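Local coordinates for protein phenol hydroxylase component phN (Pseudomonas stutzeri, PDB 3U52) that probably hydroxylates phenol and related aromatics as the di-iron subunit of a multicomponent bacterial monooxygenase, at residues Leu417-Gln421 with Phe431-Gly435. Sequence-based numbering, arbitrary orientation.
Sequences LSHRQ and FCSDG. With ZN (zinc ion), chain I; GOL (glycerol), chain N.
The carbonyl oxygen of Cys-432 is gripped by the hydroxyl of Ser-418, whose OG donates in the carbonyl plane across 2.5 Å, while a glycerol, probably from the crystallisation liquor, adds a weak second bond. Serine suits this place because its short side chain, with OG between backbone N and carbonyl carbon (chi1 55°), reaches the facing segment 431-435. The bond tethers a zinc ligand: the CB of Cys-432 points away from segment 417-421, and its SG binds the zinc at 2.4 Å, with Cys-399, Cys-402 and Cys-436. Arg-420 and Phe-431 form an antiparallel hydrogen-bonded pair, Phe-431 N donating to Arg-420 O at 2.9 Å; the apolar Phe-431 ring suits its buried place against Phe-440. Arginine can reach the helix start, bending at chi2 (-68°) so that NE forms a salt bridge with Asp-434 OD1 at 2.9 Å, and NH2 a weak bond to OD2. Asp-434, in the first turn, offers OD1 in the guanidinium plane, but NE lies above the carboxylate, the planes being 60° apart. NH1 hydrogen-bonds His-419 O and forms a salt bridge with Glu-410. A leucine replacing Arg-420 would probably leave both carboxylates without their cationic mate and free Asp-434 to turn. Ser-433 N-caps helix 434-442, into which the hairpin of strands 417-424 and 427-431 passes from its second strand, against helix 254-283.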
loop_
_atom_site.group_PDB
_atom_site.type_symbol
_atom_site.label_atom_id
_atom_site.label_comp_id
_atom_site.label_asym_id
_atom_site.label_seq_id
_atom_site.Cartn_x
_atom_site.Cartn_y
_atom_site.Cartn_z
ATOM N N LEU A 417 35.092 -37.127 -8.785
ATOM C CA LEU A 417 34.121 -36.978 -7.665
ATOM C C LEU A 417 34.789 -37.087 -6.301
ATOM O O LEU A 417 35.691 -37.919 -6.103
ATOM C CB LEU A 417 32.969 -37.996 -7.844
ATOM C CG LEU A 417 31.693 -37.687 -8.620
ATOM C CD1 LEU A 417 31.531 -36.323 -9.360
ATOM C CD2 LEU A 417 31.013 -38.867 -9.362
ATOM N N SER A 418 34.399 -36.223 -5.353
ATOM C CA SER A 418 34.981 -36.243 -3.981
ATOM C C SER A 418 34.218 -37.222 -3.089
ATOM O O SER A 418 34.066 -36.992 -1.895
ATOM C CB SER A 418 35.007 -34.873 -3.323
ATOM O OG SER A 418 33.701 -34.312 -3.319
ATOM N N HIS A 419 33.761 -38.313 -3.688
ATOM C CA HIS A 419 33.090 -39.414 -2.955
ATOM C C HIS A 419 33.957 -39.912 -1.796
ATOM O O HIS A 419 35.193 -40.024 -1.937
ATOM C CB HIS A 419 32.686 -40.568 -3.920
ATOM C CG HIS A 419 32.239 -41.841 -3.239
ATOM N ND1 HIS A 419 33.121 -42.839 -2.873
ATOM C CD2 HIS A 419 31.013 -42.250 -2.819
ATOM C CE1 HIS A 419 32.461 -43.807 -2.258
ATOM N NE2 HIS A 419 31.178 -43.482 -2.223
ATOM N N ARG A 420 33.294 -40.197 -0.656
ATOM C CA ARG A 420 33.921 -40.889 0.482
ATOM C C ARG A 420 32.975 -41.984 0.949
ATOM O O ARG A 420 31.726 -41.880 0.750
ATOM C CB ARG A 420 34.182 -39.922 1.644
ATOM C CG ARG A 420 35.047 -38.723 1.322
ATOM C CD ARG A 420 36.493 -39.121 1.015
ATOM N NE ARG A 420 37.272 -37.913 0.697
ATOM C CZ ARG A 420 37.570 -37.476 -0.532
ATOM N NH1 ARG A 420 37.188 -38.111 -1.639
ATOM N NH2 ARG A 420 38.268 -36.371 -0.656
ATOM N N GLN A 421 33.536 -43.056 1.534
ATOM C CA GLN A 421 32.683 -44.139 2.074
ATOM C C GLN A 421 33.321 -44.718 3.306
ATOM O O GLN A 421 34.547 -44.644 3.496
ATOM C CB GLN A 421 32.331 -45.243 1.049
ATOM C CG GLN A 421 33.421 -46.268 0.705
ATOM C CD GLN A 421 32.948 -47.273 -0.310
ATOM O OE1 GLN A 421 33.157 -47.089 -1.509
ATOM N NE2 GLN A 421 32.276 -48.324 0.149
ATOM N N PHE A 431 29.252 -40.549 1.235
ATOM C CA PHE A 431 29.253 -39.077 1.425
ATOM C C PHE A 431 29.744 -38.359 0.169
ATOM O O PHE A 431 30.487 -38.940 -0.626
ATOM C CB PHE A 431 30.138 -38.715 2.631
ATOM C CG PHE A 431 29.846 -39.562 3.827
ATOM C CD1 PHE A 431 28.714 -39.321 4.607
ATOM C CD2 PHE A 431 30.617 -40.690 4.096
ATOM C CE1 PHE A 431 28.384 -40.188 5.687
ATOM C CE2 PHE A 431 30.321 -41.542 5.214
ATOM C CZ PHE A 431 29.204 -41.303 5.973
ATOM N N CYS A 432 29.378 -37.077 0.031
ATOM C CA CYS A 432 29.832 -36.265 -1.116
ATOM C C CYS A 432 31.234 -35.633 -0.884
ATOM O O CYS A 432 31.807 -35.058 -1.834
ATOM C CB CYS A 432 28.829 -35.146 -1.337
ATOM S SG CYS A 432 28.754 -33.997 0.088
ATOM N N SER A 433 31.758 -35.705 0.337
ATOM C CA SER A 433 32.928 -34.940 0.749
ATOM C C SER A 433 33.439 -35.368 2.125
ATOM O O SER A 433 32.749 -36.068 2.855
ATOM C CB SER A 433 32.541 -33.475 0.892
ATOM O OG SER A 433 31.444 -33.398 1.819
ATOM N N ASP A 434 34.630 -34.877 2.488
ATOM C CA ASP A 434 35.185 -35.022 3.825
ATOM C C ASP A 434 34.313 -34.279 4.812
ATOM O O ASP A 434 34.197 -34.697 5.942
ATOM C CB ASP A 434 36.605 -34.466 3.902
ATOM C CG ASP A 434 37.631 -35.330 3.141
ATOM O OD1 ASP A 434 37.642 -36.571 3.295
ATOM O OD2 ASP A 434 38.437 -34.739 2.406
ATOM N N GLY A 435 33.720 -33.163 4.419
ATOM C CA GLY A 435 32.993 -32.357 5.399
ATOM C C GLY A 435 31.789 -33.111 5.941
ATOM O O GLY A 435 31.547 -33.110 7.141
HETATM ZN ZN ZN I . 27.082 -34.243 1.743
HETATM C C1 GOL N . 33.401 -31.298 -3.188
HETATM O O1 GOL N . 33.072 -31.891 -1.995
HETATM C C2 GOL N . 34.115 -30.027 -2.809
HETATM O O2 GOL N . 35.300 -29.829 -3.556
HETATM C C3 GOL N . 33.147 -28.861 -2.713
HETATM O O3 GOL N . 31.940 -29.086 -3.391
#